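Local coordinates for DNA translocase coupling protein (PDB 6O1W), which probably couples ATP binding to the movement of plasmid DNA during conjugation, as a membrane-bound translocase of the FtsK/SpoIIIE family, at residues D6-N9 against A10-R13; I51-E54 against T55-Y59; F192-L195 against V196-A200; H348-P351 against N352-L355. One frame throughout, in Å; residues are numbered along the deposited sequence.

Contact 1. Residues D6-N9 against A10-R13; sequences DKRN and AEYR
Asp-6 touches Ala-10 through its backbone: Ala-10 N donates to Asp-6 O at 3.1 Å, the first i to i+4 bond of helix 7-18. The Asp-6 side chain turns back over the same end, its OD2 taking the backbone N of Asn-9 at 2.8 Å on the anti side of the carboxylate. This Asx motif holds an amide of the first turn, and the negative charge would suit the positive end of the helix dipole. Lys-7 contributes its carbonyl, with Glu-11 N 2.8 Å from Lys-7 O. At Arg-8 the side chains take over. Its CG, anti to the backbone N (chi1 -154°), lies over a face of the Tyr-12 ring, 4.0 Å from the centroid, a CH-pi contact. A bend at chi3 then brings NH1 3.1 Å from Tyr-12 OH, which sits at the guanidinium edge with the two planes 60° apart. Glu-11 OE1 is 4.4 Å from Arg-8 NH1, well out of the guanidinium plane, so attraction there is of charge alone. Asn-9 closes the run, its O accepting from Arg-13 N. Beyond the helix, Arg-8 makes a cation-pi contact with Phe-34, and Tyr-12 meets Phe-47 edge-to-face. The chemistry is therefore two-sided: the Asp-6 carboxylate takes up a backbone N-H at the helix start, while the aliphatic part of an arginine covers a buried tyrosine that faces the sheet.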
# COMPACT_ATOMS: atom_id res chain seq x y z
N ASP A 6 -37.06 12.71 -4.59
CA ASP A 6 -35.71 12.31 -4.22
C ASP A 6 -34.76 13.53 -4.16
O ASP A 6 -34.74 14.34 -5.10
CB ASP A 6 -35.19 11.24 -5.20
CG ASP A 6 -33.69 11.05 -5.16
OD1 ASP A 6 -33.19 10.37 -4.21
OD2 ASP A 6 -33.00 11.57 -6.06
N LYS A 7 -33.99 13.64 -3.06
CA LYS A 7 -33.05 14.73 -2.77
C LYS A 7 -32.07 14.98 -3.91
O LYS A 7 -32.04 16.09 -4.44
CB LYS A 7 -32.30 14.47 -1.45
CG LYS A 7 -31.61 15.70 -0.87
CD LYS A 7 -31.20 15.48 0.59
CE LYS A 7 -30.82 16.76 1.29
NZ LYS A 7 -32.00 17.60 1.62
N ARG A 8 -31.29 13.94 -4.27
CA ARG A 8 -30.26 13.97 -5.31
C ARG A 8 -30.78 14.46 -6.68
O ARG A 8 -30.19 15.38 -7.25
CB ARG A 8 -29.57 12.60 -5.42
CG ARG A 8 -28.16 12.73 -5.97
CD ARG A 8 -27.30 11.53 -5.68
NE ARG A 8 -26.76 11.51 -4.32
CZ ARG A 8 -25.69 12.20 -3.92
NH1 ARG A 8 -25.07 13.02 -4.75
NH2 ARG A 8 -25.25 12.08 -2.67
N ASN A 9 -31.91 13.89 -7.17
CA ASN A 9 -32.51 14.32 -8.43
C ASN A 9 -32.95 15.78 -8.38
O ASN A 9 -32.67 16.52 -9.32
CB ASN A 9 -33.67 13.41 -8.88
CG ASN A 9 -33.26 12.39 -9.92
OD1 ASN A 9 -32.49 12.68 -10.86
ND2 ASN A 9 -33.77 11.18 -9.79
N ALA A 10 -33.56 16.21 -7.26
CA ALA A 10 -34.00 17.59 -7.06
C ALA A 10 -32.81 18.53 -7.03
O ALA A 10 -32.87 19.60 -7.62
CB ALA A 10 -34.78 17.71 -5.75
N GLU A 11 -31.71 18.10 -6.37
CA GLU A 11 -30.46 18.84 -6.24
C GLU A 11 -29.78 18.99 -7.59
O GLU A 11 -29.35 20.08 -7.91
CB GLU A 11 -29.54 18.16 -5.21
CG GLU A 11 -28.26 18.93 -4.90
CD GLU A 11 -27.00 18.12 -4.64
OE1 GLU A 11 -27.10 16.90 -4.37
OE2 GLU A 11 -25.90 18.71 -4.69
N TYR A 12 -29.69 17.90 -8.39
CA TYR A 12 -29.04 17.98 -9.72
C TYR A 12 -29.83 18.86 -10.66
O TYR A 12 -29.23 19.71 -11.32
CB TYR A 12 -28.87 16.58 -10.34
CG TYR A 12 -27.81 15.74 -9.67
CD1 TYR A 12 -26.82 16.32 -8.88
CD2 TYR A 12 -27.79 14.36 -9.83
CE1 TYR A 12 -25.85 15.54 -8.26
CE2 TYR A 12 -26.81 13.58 -9.23
CZ TYR A 12 -25.84 14.17 -8.45
OH TYR A 12 -24.90 13.38 -7.85
N ARG A 13 -31.16 18.69 -10.66
CA ARG A 13 -32.05 19.45 -11.52
C ARG A 13 -31.85 20.96 -11.32
O ARG A 13 -31.57 21.67 -12.29
CB ARG A 13 -33.52 19.00 -11.36
CG ARG A 13 -34.51 19.87 -12.15
CD ARG A 13 -35.90 19.25 -12.30
NE ARG A 13 -36.45 19.62 -13.60
CZ ARG A 13 -37.46 19.01 -14.21
NH1 ARG A 13 -38.05 17.97 -13.65
NH2 ARG A 13 -37.88 19.44 -15.40

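Contact 2. Residues I51-E54 against T55-Y59; sequences IPIE and TWKSY
This is a local helix-start contact, in which Ile-51 and Pro-52 fold against Thr-55 and Trp-56 as the chain enters the short helix 53-58, next to the four-stranded antiparallel sheet of the N-terminal part of the construct. Pro-52 occupies the N-cap position. Its carbonyl receives Trp-56 N at 3.2 Å, in the carbonyl plane, and more weakly Thr-55 N. The next bonds in the helix are Lys-57 N to Ile-53 O at 2.9 Å and Ser-58 N to Glu-54 O. Around this backbone frame the side chains close in. Ile-51 CG2 meets Thr-55 CG2 at 3.6 Å, methyl against methyl, the two side chains crossing at about a right angle. Both methyls stand anti to their own backbone N; in Thr-55 this leaves OG1 beside the backbone N (chi1 -60°), 3.7 Å from Pro-52 CG. The indole of Trp-56 presents its pyrrole edge to the entering chain: NE1 makes a weak, strongly bent bond to Ile-51 O at 3.2 Å (120°), the oxygen lying near the ring plane. A second weak bond joins NE1 to Ser-49 OG, so the single N-H of this buried ring is shared between two weak acceptors. One turn apart, Ile-53 CG1 and Lys-57 CE come within 4.0 Å. Trp-56 and Ile-53 both reach Val-83 of strand 82-89, Ile-53 also touches Ile-74 of strand 69-76, and the indole meets Phe-21 edge-to-face and Phe-47 of strand 43-48.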
# COMPACT_ATOMS: atom_id res chain seq x y z
N ILE A 51 -25.99 17.00 -24.53
CA ILE A 51 -24.86 17.93 -24.43
C ILE A 51 -23.56 17.18 -24.76
O ILE A 51 -23.27 16.17 -24.12
CB ILE A 51 -24.82 18.66 -23.05
CG1 ILE A 51 -26.16 19.38 -22.76
CG2 ILE A 51 -23.65 19.64 -23.00
CD1 ILE A 51 -26.42 19.68 -21.33
N PRO A 52 -22.78 17.68 -25.75
CA PRO A 52 -21.53 16.98 -26.11
C PRO A 52 -20.51 16.89 -24.95
O PRO A 52 -20.48 17.77 -24.08
CB PRO A 52 -21.00 17.76 -27.33
CG PRO A 52 -21.75 19.05 -27.36
CD PRO A 52 -23.02 18.87 -26.60
N ILE A 53 -19.73 15.81 -24.93
CA ILE A 53 -18.71 15.54 -23.91
C ILE A 53 -17.72 16.72 -23.72
O ILE A 53 -17.34 17.00 -22.59
CB ILE A 53 -17.98 14.19 -24.20
CG1 ILE A 53 -17.10 13.72 -23.03
CG2 ILE A 53 -17.15 14.25 -25.50
CD1 ILE A 53 -17.77 13.13 -21.92
N GLU A 54 -17.34 17.40 -24.82
CA GLU A 54 -16.42 18.54 -24.80
C GLU A 54 -17.04 19.73 -24.07
O GLU A 54 -16.32 20.45 -23.38
CB GLU A 54 -15.87 18.90 -26.20
CG GLU A 54 -16.80 18.60 -27.37
CD GLU A 54 -16.84 17.16 -27.86
OE1 GLU A 54 -15.78 16.62 -28.25
OE2 GLU A 54 -17.94 16.56 -27.84
N THR A 55 -18.38 19.89 -24.15
CA THR A 55 -19.08 20.91 -23.37
C THR A 55 -19.09 20.54 -21.86
O THR A 55 -18.75 21.38 -21.04
CB THR A 55 -20.44 21.22 -23.97
OG1 THR A 55 -20.22 21.69 -25.30
CG2 THR A 55 -21.20 22.30 -23.16
N TRP A 56 -19.37 19.25 -21.50
CA TRP A 56 -19.30 18.78 -20.11
C TRP A 56 -17.89 19.07 -19.57
O TRP A 56 -17.74 19.49 -18.42
CB TRP A 56 -19.55 17.25 -19.99
CG TRP A 56 -21.00 16.84 -20.08
CD1 TRP A 56 -21.73 16.63 -21.21
CD2 TRP A 56 -21.88 16.56 -18.98
NE1 TRP A 56 -23.00 16.20 -20.89
CE2 TRP A 56 -23.13 16.17 -19.53
CE3 TRP A 56 -21.75 16.65 -17.58
CZ2 TRP A 56 -24.22 15.83 -18.73
CZ3 TRP A 56 -22.84 16.34 -16.78
CH2 TRP A 56 -24.07 15.93 -17.36
N LYS A 57 -16.84 18.82 -20.41
CA LYS A 57 -15.45 19.02 -19.98
C LYS A 57 -15.14 20.49 -19.72
O LYS A 57 -14.48 20.80 -18.73
CB LYS A 57 -14.47 18.36 -20.96
CG LYS A 57 -14.50 16.83 -20.78
CD LYS A 57 -13.51 16.08 -21.65
CE LYS A 57 -13.60 14.60 -21.36
NZ LYS A 57 -12.51 13.83 -22.00
N SER A 58 -15.72 21.39 -20.53
CA SER A 58 -15.57 22.83 -20.32
C SER A 58 -16.26 23.27 -19.02
O SER A 58 -15.86 24.26 -18.38
CB SER A 58 -16.19 23.58 -21.49
OG SER A 58 -15.30 23.47 -22.58
N TYR A 59 -17.30 22.52 -18.62
CA TYR A 59 -18.05 22.85 -17.43
C TYR A 59 -17.51 22.22 -16.18
O TYR A 59 -18.11 22.48 -15.15
CB TYR A 59 -19.53 22.50 -17.62
CG TYR A 59 -20.32 23.66 -18.17
CD1 TYR A 59 -20.31 23.96 -19.53
CD2 TYR A 59 -21.10 24.45 -17.33
CE1 TYR A 59 -21.09 24.99 -20.04
CE2 TYR A 59 -21.84 25.53 -17.83
CZ TYR A 59 -21.83 25.79 -19.19
OH TYR A 59 -22.60 26.81 -19.68

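Contact 3. Residues F192-L195 against V196-A200; sequences FKYL and VDENA. With BGC (beta-D-glucopyranose), chain E.
Tyr-194 and Glu-198 run side by side, pointing the same way, one turn apart on helix 185-209 of the FtsK/SpoIIIE-type P-loop ATPase domain, where Glu-198 N binds Tyr-194 O at 2.8 Å. Ring and carboxylate planes are 34° apart, and Glu-198 CB lies 4.2 Å above one ring face, offset toward the rim. On the opposite face sits a bound beta-D-glucopyranose, its C4 3.7 Å above the ring plane of Tyr-194 and likewise offset. The tyrosine thus separates the sugar from the glutamate, while Tyr-161 OH and Gln-180 OE1 hydrogen-bond to the sugar. Glu-198 directs OE2 to a salt bridge with Arg-202. With CG anti to the backbone N (chi1 164°), the Tyr-194 ring leans outward and toward the C-terminal end, beside Glu-198. Leu-195 faces inward onto Ile-229 and Val-231 of strand 229-233 and onto Leu-263 of helix 247-266. Lys-193 crosses Asp-197 obliquely: bends at chi2 and chi4 bring the lysine forward to the next turn, and its NZ forms a salt bridge with Asp-197 OD1 at 3.2 Å, using the syn lone pair of that oxygen.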
# COMPACT_ATOMS: atom_id res chain seq x y z
N PHE A 192 18.22 -15.43 3.98
CA PHE A 192 16.93 -16.12 4.08
C PHE A 192 17.01 -17.50 4.74
O PHE A 192 16.05 -17.91 5.38
CB PHE A 192 16.21 -16.16 2.72
CG PHE A 192 15.58 -14.82 2.44
CD1 PHE A 192 14.43 -14.41 3.12
CD2 PHE A 192 16.15 -13.95 1.52
CE1 PHE A 192 13.85 -13.17 2.86
CE2 PHE A 192 15.58 -12.68 1.28
CZ PHE A 192 14.44 -12.29 1.96
N LYS A 193 18.15 -18.19 4.60
CA LYS A 193 18.38 -19.46 5.29
C LYS A 193 18.54 -19.16 6.81
O LYS A 193 17.97 -19.86 7.62
CB LYS A 193 19.61 -20.18 4.69
CG LYS A 193 20.02 -21.46 5.44
CD LYS A 193 18.92 -22.50 5.42
CE LYS A 193 19.47 -23.85 5.80
NZ LYS A 193 18.57 -24.57 6.74
N TYR A 194 19.22 -18.08 7.16
CA TYR A 194 19.34 -17.66 8.55
C TYR A 194 17.95 -17.32 9.17
O TYR A 194 17.67 -17.74 10.29
CB TYR A 194 20.27 -16.43 8.67
CG TYR A 194 20.12 -15.72 10.00
CD1 TYR A 194 20.61 -16.29 11.18
CD2 TYR A 194 19.43 -14.52 10.09
CE1 TYR A 194 20.43 -15.66 12.41
CE2 TYR A 194 19.25 -13.88 11.32
CZ TYR A 194 19.73 -14.47 12.48
OH TYR A 194 19.51 -13.86 13.68
N LEU A 195 17.13 -16.51 8.46
CA LEU A 195 15.81 -16.06 8.93
C LEU A 195 14.85 -17.22 9.10
O LEU A 195 14.09 -17.24 10.07
CB LEU A 195 15.22 -15.02 7.97
CG LEU A 195 15.89 -13.66 7.87
CD1 LEU A 195 15.33 -12.89 6.67
CD2 LEU A 195 15.73 -12.84 9.17
N VAL A 196 14.89 -18.21 8.19
CA VAL A 196 14.07 -19.43 8.27
C VAL A 196 14.48 -20.28 9.50
O VAL A 196 13.61 -20.82 10.19
CB VAL A 196 14.10 -20.18 6.91
CG1 VAL A 196 14.07 -21.69 7.07
CG2 VAL A 196 12.96 -19.72 6.05
N ASP A 197 15.78 -20.39 9.77
CA ASP A 197 16.31 -21.09 10.96
C ASP A 197 15.96 -20.29 12.23
O ASP A 197 15.60 -20.91 13.23
CB ASP A 197 17.84 -21.25 10.86
CG ASP A 197 18.32 -22.19 9.77
OD1 ASP A 197 17.45 -22.85 9.13
OD2 ASP A 197 19.54 -22.27 9.54
N GLU A 198 16.08 -18.94 12.20
CA GLU A 198 15.75 -18.11 13.36
C GLU A 198 14.24 -18.24 13.67
O GLU A 198 13.86 -18.30 14.83
CB GLU A 198 16.17 -16.63 13.17
CG GLU A 198 15.76 -15.70 14.31
CD GLU A 198 16.45 -15.90 15.66
OE1 GLU A 198 17.57 -16.44 15.67
OE2 GLU A 198 15.87 -15.50 16.70
N ASN A 199 13.41 -18.30 12.62
CA ASN A 199 11.98 -18.50 12.76
C ASN A 199 11.71 -19.88 13.42
O ASN A 199 10.92 -19.95 14.36
CB ASN A 199 11.28 -18.42 11.40
CG ASN A 199 9.78 -18.43 11.59
OD1 ASN A 199 9.21 -17.50 12.11
ND2 ASN A 199 9.11 -19.48 11.24
N ALA A 200 12.39 -20.93 12.94
CA ALA A 200 12.24 -22.31 13.47
C ALA A 200 12.63 -22.37 14.96
O ALA A 200 11.88 -22.94 15.73
CB ALA A 200 13.05 -23.33 12.64
C2 BGC E . 23.40 -12.67 11.83
C3 BGC E . 24.18 -13.90 11.41
C4 BGC E . 23.70 -14.39 10.05
C5 BGC E . 23.77 -13.26 9.03
C6 BGC E . 23.18 -13.64 7.69
C1 BGC E . 23.52 -11.60 10.74
O1 BGC E . 22.81 -10.46 11.11
O2 BGC E . 23.88 -12.17 13.07
O3 BGC E . 24.05 -14.92 12.39
O4 BGC E . 24.49 -15.49 9.60
O5 BGC E . 23.04 -12.12 9.51
O6 BGC E . 23.22 -12.54 6.79

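Contact 4. Residues H348-P351 against N352-L355; sequences HFIP and NKIL
Three backbone bonds join Ile-350 and Pro-351 to the first turn of helix 351-356. Lys-353 N donates to Ile-350 O at 3.2 Å from above the carbonyl plane, 50° out of it. Pro-351 O serves two amides: Leu-355 N at 3.1 Å, in the carbonyl plane and fairly straight (159°), and Ile-354 N in a weak, bent bond.

The side-chain contacts are all van der Waals in kind and centre on Ile-350. Its CG2, anti to the backbone N, is 3.5 Å from OD1 of Asn-352 and also near ND2, so the methyl lies against the amide. The other branch runs to CD1, 3.9 Å from Lys-353 NZ, while Ile-350 CB approaches Lys-353 CD at 4.0 Å. The lysine chain, extended beyond CG, slants across the isoleucine, and its ammonium has a long, weak ion pair with Asp-102.

Beyond the segments, Ile-354 packs on Trp-151 and Leu-154 of helix 142-155, which follows the Walker A loop, and Phe-349 stacks on Tyr-175. The arrangement is that of a helix N-terminus with proline in its first turn, here packing the C-terminal helix against the P-loop ATPase domain.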
# COMPACT_ATOMS: atom_id res chain seq x y z
N HIS A 348 14.13 12.91 7.46
CA HIS A 348 13.43 12.11 8.45
C HIS A 348 14.21 10.93 9.00
O HIS A 348 13.90 10.49 10.10
CB HIS A 348 12.07 11.66 7.88
CG HIS A 348 11.16 12.80 7.52
ND1 HIS A 348 10.56 12.88 6.28
CD2 HIS A 348 10.83 13.90 8.24
CE1 HIS A 348 9.85 14.00 6.29
NE2 HIS A 348 10.00 14.65 7.45
N PHE A 349 15.21 10.43 8.26
CA PHE A 349 15.99 9.27 8.68
C PHE A 349 17.23 9.74 9.41
O PHE A 349 18.16 10.25 8.79
CB PHE A 349 16.32 8.37 7.46
CG PHE A 349 17.07 7.12 7.86
CD1 PHE A 349 16.41 6.06 8.48
CD2 PHE A 349 18.44 7.02 7.65
CE1 PHE A 349 17.11 4.93 8.89
CE2 PHE A 349 19.15 5.88 8.08
CZ PHE A 349 18.48 4.86 8.71
N ILE A 350 17.21 9.66 10.75
CA ILE A 350 18.28 10.14 11.63
C ILE A 350 18.92 8.95 12.35
O ILE A 350 18.41 8.51 13.37
CB ILE A 350 17.76 11.28 12.58
CG1 ILE A 350 17.02 12.37 11.77
CG2 ILE A 350 18.91 11.89 13.40
CD1 ILE A 350 15.97 13.17 12.54
N PRO A 351 20.00 8.38 11.77
CA PRO A 351 20.59 7.15 12.33
C PRO A 351 21.03 7.22 13.79
O PRO A 351 20.92 6.22 14.50
CB PRO A 351 21.78 6.87 11.40
CG PRO A 351 21.49 7.58 10.16
CD PRO A 351 20.68 8.77 10.51
N ASN A 352 21.53 8.39 14.24
CA ASN A 352 22.02 8.59 15.60
C ASN A 352 20.92 8.45 16.65
O ASN A 352 21.22 7.97 17.74
CB ASN A 352 22.80 9.91 15.76
CG ASN A 352 22.28 11.10 14.98
OD1 ASN A 352 21.72 12.05 15.55
ND2 ASN A 352 22.47 11.11 13.65
N LYS A 353 19.65 8.77 16.32
CA LYS A 353 18.53 8.54 17.25
C LYS A 353 18.35 7.03 17.54
O LYS A 353 18.09 6.67 18.68
CB LYS A 353 17.23 9.15 16.72
CG LYS A 353 17.15 10.66 16.81
CD LYS A 353 15.90 11.17 16.09
CE LYS A 353 15.36 12.45 16.68
NZ LYS A 353 14.17 12.93 15.94
N ILE A 354 18.55 6.16 16.53
CA ILE A 354 18.44 4.71 16.65
C ILE A 354 19.60 4.10 17.43
O ILE A 354 19.39 3.18 18.23
CB ILE A 354 18.26 4.01 15.25
CG1 ILE A 354 17.08 4.60 14.46
CG2 ILE A 354 18.17 2.48 15.37
CD1 ILE A 354 15.74 4.67 15.20
N LEU A 355 20.83 4.56 17.14
CA LEU A 355 22.04 4.05 17.80
C LEU A 355 22.02 4.39 19.29
O LEU A 355 22.45 3.56 20.09
CB LEU A 355 23.32 4.57 17.10
CG LEU A 355 23.55 4.06 15.66
CD1 LEU A 355 24.68 4.82 14.98
CD2 LEU A 355 23.83 2.57 15.62

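Overall arrangement
All four contacts are local turns of helix, yet their surroundings differ. Contacts 1 and 2 share the N-terminal part of the chain, their centres 21 Å apart, and place aromatic side chains, Tyr-12 and Trp-56, against the same Phe-47 of the antiparallel sheet. Contacts 3 and 4 belong to the ATPase part, about 27 Å apart centre to centre and some 53 to 61 Å from the first two. Contacts 1 and 4 are surface contacts, whereas 2 and 3 are partly buried. A carboxylate caps an amide at the helix start in contact 1, and prolines stand at the starts in contacts 2 and 4; contact 3, in mid-helix, has a salt bridge and a sugar-facing tyrosine.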